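PDB 4N5H: Esterase/lipase from Lactobacillus rhamnosus, which probably hydrolyses carboxylic ester bonds, and may also transfer acyl groups, as a serine esterase of the alpha/beta hydrolase fold. Local coordinates for residues M236-Q241 with I291-E296; A251-F256 with V261-K266. The protein carries 1 engineered substitution. All blocks are in the same frame, centred on the assembly; numbering follows the deposited sequence.

Interaction 1 (M236-Q241 with I291-E296). With IPA (isopropyl alcohol), chain D.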
loop_
_atom_site.group_PDB
_atom_site.type_symbol
_atom_site.label_atom_id
_atom_site.label_comp_id
_atom_site.label_asym_id
_atom_site.label_seq_id
_atom_site.Cartn_x
_atom_site.Cartn_y
_atom_site.Cartn_z
ATOM N N MET A 236 -29.363 -11.571 -21.061
ATOM C CA MET A 236 -28.174 -11.520 -21.951
ATOM C C MET A 236 -27.166 -12.528 -21.437
ATOM O O MET A 236 -26.820 -12.506 -20.203
ATOM C CB MET A 236 -27.574 -10.139 -21.972
ATOM C CG MET A 236 -26.364 -10.005 -22.864
ATOM S SD MET A 236 -25.684 -8.354 -22.835
ATOM C CE MET A 236 -24.304 -8.561 -23.988
ATOM N N LEU A 237 -26.732 -13.435 -22.279
ATOM C CA LEU A 237 -25.862 -14.500 -21.870
ATOM C C LEU A 237 -24.480 -14.218 -22.445
ATOM O O LEU A 237 -24.330 -14.102 -23.658
ATOM C CB LEU A 237 -26.342 -15.866 -22.346
ATOM C CG LEU A 237 -25.452 -17.041 -22.098
ATOM C CD1 LEU A 237 -25.237 -17.204 -20.578
ATOM C CD2 LEU A 237 -26.089 -18.313 -22.709
ATOM N N ILE A 238 -23.522 -14.097 -21.532
ATOM C CA ILE A 238 -22.118 -13.754 -21.795
ATOM C C ILE A 238 -21.228 -14.879 -21.409
ATOM O O ILE A 238 -21.350 -15.450 -20.327
ATOM C CB ILE A 238 -21.763 -12.483 -21.019
ATOM C CG1 ILE A 238 -22.596 -11.310 -21.496
ATOM C CG2 ILE A 238 -20.278 -12.177 -21.066
ATOM C CD1 ILE A 238 -22.609 -10.110 -20.551
ATOM N N GLY A 239 -20.236 -15.179 -22.266
ATOM C CA GLY A 239 -19.290 -16.246 -21.960
ATOM C C GLY A 239 -18.536 -16.616 -23.205
ATOM O O GLY A 239 -18.179 -15.719 -24.016
ATOM N N GLY A 240 -18.247 -17.903 -23.359
ATOM C CA GLY A 240 -17.544 -18.312 -24.556
ATOM C C GLY A 240 -17.063 -19.712 -24.510
ATOM O O GLY A 240 -17.085 -20.388 -23.477
ATOM N N GLN A 241 -16.546 -20.189 -25.672
ATOM C CA GLN A 241 -16.117 -21.552 -25.772
ATOM C C GLN A 241 -14.884 -21.884 -24.968
ATOM O O GLN A 241 -14.666 -23.064 -24.704
ATOM C CB GLN A 241 -15.830 -21.859 -27.264
ATOM C CG GLN A 241 -17.053 -21.665 -28.083
ATOM C CD GLN A 241 -16.852 -22.152 -29.501
ATOM O OE1 GLN A 241 -15.889 -21.789 -30.162
ATOM N NE2 GLN A 241 -17.820 -22.925 -29.987
ATOM N N ILE A 291 -13.655 -4.800 -21.967
ATOM C CA ILE A 291 -14.291 -3.531 -22.267
ATOM C C ILE A 291 -15.364 -3.710 -23.336
ATOM O O ILE A 291 -16.516 -3.226 -23.174
ATOM C CB ILE A 291 -13.212 -2.501 -22.736
ATOM C CG1 ILE A 291 -12.182 -2.150 -21.729
ATOM C CG2 ILE A 291 -13.899 -1.265 -23.314
ATOM C CD1 ILE A 291 -12.646 -1.250 -20.648
ATOM N N GLU A 292 -15.084 -4.472 -24.423
ATOM C CA GLU A 292 -16.068 -4.641 -25.462
ATOM C C GLU A 292 -17.300 -5.355 -24.918
ATOM O O GLU A 292 -18.422 -4.920 -25.193
ATOM C CB GLU A 292 -15.454 -5.438 -26.625
ATOM C CG GLU A 292 -16.472 -5.710 -27.722
ATOM C CD GLU A 292 -15.898 -6.544 -28.860
ATOM O OE1 GLU A 292 -14.728 -6.297 -29.253
ATOM O OE2 GLU A 292 -16.613 -7.397 -29.374
ATOM N N THR A 293 -17.077 -6.410 -24.137
ATOM C CA THR A 293 -18.174 -7.213 -23.549
ATOM C C THR A 293 -19.044 -6.363 -22.593
ATOM O O THR A 293 -20.251 -6.377 -22.667
ATOM C CB THR A 293 -17.572 -8.424 -22.856
ATOM O OG1 THR A 293 -16.906 -9.230 -23.832
ATOM C CG2 THR A 293 -18.622 -9.217 -22.178
ATOM N N ASN A 294 -18.375 -5.661 -21.685
ATOM C CA ASN A 294 -19.034 -4.919 -20.679
ATOM C C ASN A 294 -19.806 -3.729 -21.234
ATOM O O ASN A 294 -20.929 -3.419 -20.792
ATOM C CB ASN A 294 -18.063 -4.585 -19.550
ATOM C CG ASN A 294 -17.567 -5.854 -18.816
ATOM O OD1 ASN A 294 -18.258 -6.857 -18.756
ATOM N ND2 ASN A 294 -16.378 -5.741 -18.231
ATOM N N LEU A 295 -19.169 -3.022 -22.184
ATOM C CA LEU A 295 -19.908 -1.925 -22.894
ATOM C C LEU A 295 -21.047 -2.507 -23.695
ATOM O O LEU A 295 -22.141 -1.856 -23.741
ATOM C CB LEU A 295 -19.009 -1.167 -23.801
ATOM C CG LEU A 295 -17.956 -0.287 -23.137
ATOM C CD1 LEU A 295 -17.086 0.453 -24.132
ATOM C CD2 LEU A 295 -18.589 0.766 -22.190
ATOM N N GLU A 296 -20.893 -3.685 -24.320
ATOM C CA GLU A 296 -21.997 -4.240 -25.071
ATOM C C GLU A 296 -23.193 -4.545 -24.172
ATOM O O GLU A 296 -24.363 -4.297 -24.496
ATOM C CB GLU A 296 -21.557 -5.445 -25.860
ATOM C CG GLU A 296 -22.649 -5.978 -26.755
ATOM C CD GLU A 296 -22.081 -6.861 -27.902
ATOM O OE1 GLU A 296 -20.926 -6.628 -28.345
ATOM O OE2 GLU A 296 -22.825 -7.806 -28.296
HETATM C C1 IPA D . -12.052 -8.207 -30.325
HETATM C C2 IPA D . -11.252 -7.250 -29.435
HETATM C C3 IPA D . -10.788 -6.033 -30.231
HETATM O O2 IPA D . -12.064 -6.849 -28.314
#
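Ile238 and Thr293 meet through their methyl branches: CG2 of Ile238 lies 3.6 Å from CG2 of Thr293, and the two side chains pass each other at a slant. Both methyls are set anti to their own backbone N, which leaves OG1 of Thr293 beside its backbone N and turned from the isoleucine. That hydroxyl is bonded to the carbonyl O of Glu289, one turn back in the same helix, and to NE1 of Trp268. Threonine therefore suits a buried helix position facing a strand, since one branch adds to the apolar layer while the other has its polar partners close by.

The second pair lies one turn further along the helix. Met236 is fully extended, with CG anti to the backbone N (chi1 -180°) and the later torsions also trans, and this reach brings its terminal CE to 4.1 Å from CG of Glu296. The two chains cross at about a right angle, the methionine offering its methyl to the aliphatic part of the glutamate. The carboxylate of Glu296 belongs to another network, in which its partner is Lys266. One turn back, OE1 of Glu292 accepts a hydrogen bond of 2.9 Å from O2 of an isopropyl alcohol, probably a crystallisation molecule.

No hydrogen bond links the two segments, and the contact rests on alternate strand residues, Met236 and Ile238, which point to the same side of the sheet. Such apolar layering of the C-terminal part of the chain, here helix 288-311, against parallel strand 235-240 is characteristic of the alpha/beta hydrolase fold, a central sheet with helices packed on its faces.

Interaction 2 (A251-F256 with V261-K266). With IPA (isopropyl alcohol), chain B.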
loop_
_atom_site.group_PDB
_atom_site.type_symbol
_atom_site.label_atom_id
_atom_site.label_comp_id
_atom_site.label_asym_id
_atom_site.label_seq_id
_atom_site.Cartn_x
_atom_site.Cartn_y
_atom_site.Cartn_z
ATOM N N ALA A 251 -26.407 -25.493 -22.093
ATOM C CA ALA A 251 -27.621 -26.024 -21.437
ATOM C C ALA A 251 -28.621 -24.928 -21.226
ATOM O O ALA A 251 -29.839 -25.099 -21.490
ATOM C CB ALA A 251 -27.301 -26.692 -20.117
ATOM N N LEU A 252 -28.175 -23.763 -20.724
ATOM C CA LEU A 252 -29.087 -22.652 -20.556
ATOM C C LEU A 252 -29.741 -22.141 -21.811
ATOM O O LEU A 252 -30.921 -21.773 -21.828
ATOM C CB LEU A 252 -28.365 -21.444 -19.905
ATOM C CG LEU A 252 -29.276 -20.328 -19.508
ATOM C CD1 LEU A 252 -30.416 -20.786 -18.597
ATOM C CD2 LEU A 252 -28.411 -19.323 -18.685
ATOM N N LEU A 253 -29.008 -22.130 -22.933
ATOM C CA LEU A 253 -29.642 -21.692 -24.132
ATOM C C LEU A 253 -30.878 -22.614 -24.517
ATOM O O LEU A 253 -31.881 -22.144 -24.992
ATOM C CB LEU A 253 -28.658 -21.684 -25.279
ATOM C CG LEU A 253 -27.585 -20.601 -25.277
ATOM C CD1 LEU A 253 -26.569 -20.964 -26.364
ATOM C CD2 LEU A 253 -28.227 -19.281 -25.497
ATOM N N LYS A 254 -30.700 -23.886 -24.349
ATOM C CA LYS A 254 -31.768 -24.811 -24.617
ATOM C C LYS A 254 -32.967 -24.542 -23.718
ATOM O O LYS A 254 -34.103 -24.623 -24.139
ATOM C CB LYS A 254 -31.299 -26.265 -24.456
ATOM C CG LYS A 254 -30.372 -26.681 -25.566
ATOM C CD LYS A 254 -29.764 -28.034 -25.222
ATOM C CE LYS A 254 -28.866 -28.435 -26.359
ATOM N NZ LYS A 254 -27.841 -29.307 -25.753
ATOM N N VAL A 255 -32.719 -24.265 -22.438
ATOM C CA VAL A 255 -33.822 -23.836 -21.516
ATOM C C VAL A 255 -34.486 -22.557 -21.944
ATOM O O VAL A 255 -35.747 -22.444 -21.953
ATOM C CB VAL A 255 -33.345 -23.679 -20.059
ATOM C CG1 VAL A 255 -34.494 -23.192 -19.189
ATOM C CG2 VAL A 255 -32.714 -24.968 -19.590
ATOM N N PHE A 256 -33.665 -21.568 -22.385
ATOM C CA PHE A 256 -34.190 -20.347 -22.900
ATOM C C PHE A 256 -35.130 -20.613 -24.107
ATOM O O PHE A 256 -36.246 -20.081 -24.191
ATOM C CB PHE A 256 -33.101 -19.426 -23.359
ATOM C CG PHE A 256 -32.318 -18.671 -22.235
ATOM C CD1 PHE A 256 -32.764 -18.557 -20.912
ATOM C CD2 PHE A 256 -31.194 -17.915 -22.620
ATOM C CE1 PHE A 256 -32.034 -17.793 -19.998
ATOM C CE2 PHE A 256 -30.507 -17.127 -21.700
ATOM C CZ PHE A 256 -30.951 -17.045 -20.400
ATOM N N VAL A 261 -37.914 -17.534 -23.672
ATOM C CA VAL A 261 -37.225 -16.400 -23.035
ATOM C C VAL A 261 -36.690 -15.482 -24.093
ATOM O O VAL A 261 -36.107 -15.990 -25.086
ATOM C CB VAL A 261 -36.088 -16.975 -22.127
ATOM C CG1 VAL A 261 -35.295 -15.859 -21.493
ATOM C CG2 VAL A 261 -36.687 -17.841 -21.033
ATOM N N THR A 262 -36.831 -14.183 -23.892
ATOM C CA THR A 262 -36.235 -13.150 -24.742
ATOM C C THR A 262 -34.766 -13.018 -24.339
ATOM O O THR A 262 -34.520 -12.748 -23.163
ATOM C CB THR A 262 -36.948 -11.826 -24.657
ATOM O OG1 THR A 262 -38.302 -12.064 -25.078
ATOM C CG2 THR A 262 -36.308 -10.843 -25.546
ATOM N N TYR A 263 -33.865 -13.244 -25.287
ATOM C CA TYR A 263 -32.413 -13.119 -24.952
ATOM C C TYR A 263 -31.566 -12.689 -26.101
ATOM O O TYR A 263 -31.927 -12.860 -27.277
ATOM C CB TYR A 263 -31.900 -14.403 -24.299
ATOM C CG TYR A 263 -31.755 -15.540 -25.229
ATOM C CD1 TYR A 263 -30.577 -15.756 -25.917
ATOM C CD2 TYR A 263 -32.844 -16.405 -25.495
ATOM C CE1 TYR A 263 -30.469 -16.821 -26.786
ATOM C CE2 TYR A 263 -32.734 -17.462 -26.368
ATOM C CZ TYR A 263 -31.563 -17.688 -27.001
ATOM O OH TYR A 263 -31.364 -18.732 -27.908
ATOM N N THR A 264 -30.381 -12.142 -25.758
ATOM C CA THR A 264 -29.262 -11.980 -26.675
ATOM C C THR A 264 -28.034 -12.615 -26.055
ATOM O O THR A 264 -28.035 -13.026 -24.871
ATOM C CB THR A 264 -29.000 -10.501 -26.941
ATOM O OG1 THR A 264 -28.714 -9.773 -25.673
ATOM C CG2 THR A 264 -30.196 -9.813 -27.611
ATOM N N THR A 265 -26.976 -12.759 -26.846
ATOM C CA THR A 265 -25.775 -13.408 -26.406
ATOM C C THR A 265 -24.573 -12.602 -26.766
ATOM O O THR A 265 -24.576 -11.847 -27.731
ATOM C CB THR A 265 -25.590 -14.810 -26.971
ATOM O OG1 THR A 265 -25.432 -14.691 -28.425
ATOM C CG2 THR A 265 -26.747 -15.723 -26.656
ATOM N N LYS A 266 -23.513 -12.825 -26.005
ATOM C CA LYS A 266 -22.145 -12.357 -26.338
ATOM C C LYS A 266 -21.240 -13.497 -25.951
ATOM O O LYS A 266 -20.680 -13.517 -24.870
ATOM C CB LYS A 266 -21.759 -11.046 -25.661
ATOM C CG LYS A 266 -20.342 -10.556 -25.970
ATOM C CD LYS A 266 -20.249 -9.726 -27.141
ATOM C CE LYS A 266 -18.893 -9.016 -27.268
ATOM N NZ LYS A 266 -18.996 -8.597 -28.688
HETATM C C1 IPA B . -16.938 -11.392 -31.471
HETATM C C2 IPA B . -18.031 -11.855 -30.461
HETATM C C3 IPA B . -17.525 -12.129 -29.127
HETATM O O2 IPA B . -18.975 -10.888 -30.075
#
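Phe256 packs against both Val261 and Tyr263, which come to the same side of its ring, while Leu252 of its own helix lies over the other face. CG1 of Val261 stands 4.2 Å from the ring centroid of Phe256 and 27° off the normal, a CH-pi contact. The valine sets that methyl anti to its backbone N, and a beta-branched residue suits the place because CB and CG2 also lie close to the phenylalanine. The backbones join here too: Val261 N donates to Phe256 O over 3.1 Å, tying the start of the returning chain to the last turns of the helix.

This is the return half of a beta-alpha-beta crossover, in which helix 246-258 links strand 235-240 to its parallel neighbour 263-268. Segments 251-256 and 263-266 run nearly antiparallel, at 161°, with their axes 10.8 Å apart, and the space between is filled by Phe256, Leu253 and Tyr263.

The tyrosine ring meets that of Phe256 obliquely, with centroids 5.0 Å apart and planes at 36°. CD2 of Phe256 lies over one tyrosine face, displaced toward the rim, while CB of Phe256 rests against CE2 of Tyr263. On the same side of the ring but toward CE1, CD2 of Leu253 comes obliquely to 3.6 Å from CE1 of Tyr263. The same leucine methyl touches CG2 of Thr265, which sits in the plane of the tyrosine ring at its edge. Tyrosine suits this partly exposed spot because its OH extends beyond the apolar cluster to hydrogen-bond OD1 of Asp257, the residue after Phe256 in the helix.

In the fold
Interaction 1 is a buried contact and interaction 2 lies nearer the surface, yet both pack a helix on neighbouring parallel strands of one sheet, 235-240 and 263-268. The helices 246-258 and 288-311 lie on opposite faces of it. Interaction 1 joins segments 50 residues apart by aliphatic contacts alone, whereas interaction 2 closes a short local return with aromatic rings and a backbone hydrogen bond. The two also touch. NZ of Lys266 forms salt bridges with Glu292 OE2 and Glu296 OE1, which would probably keep the lysine charged and offset the repulsion between the two carboxylates, while Leu237 CD2 packs against Leu253 CD2 at 3.6 Å, toward the other helix.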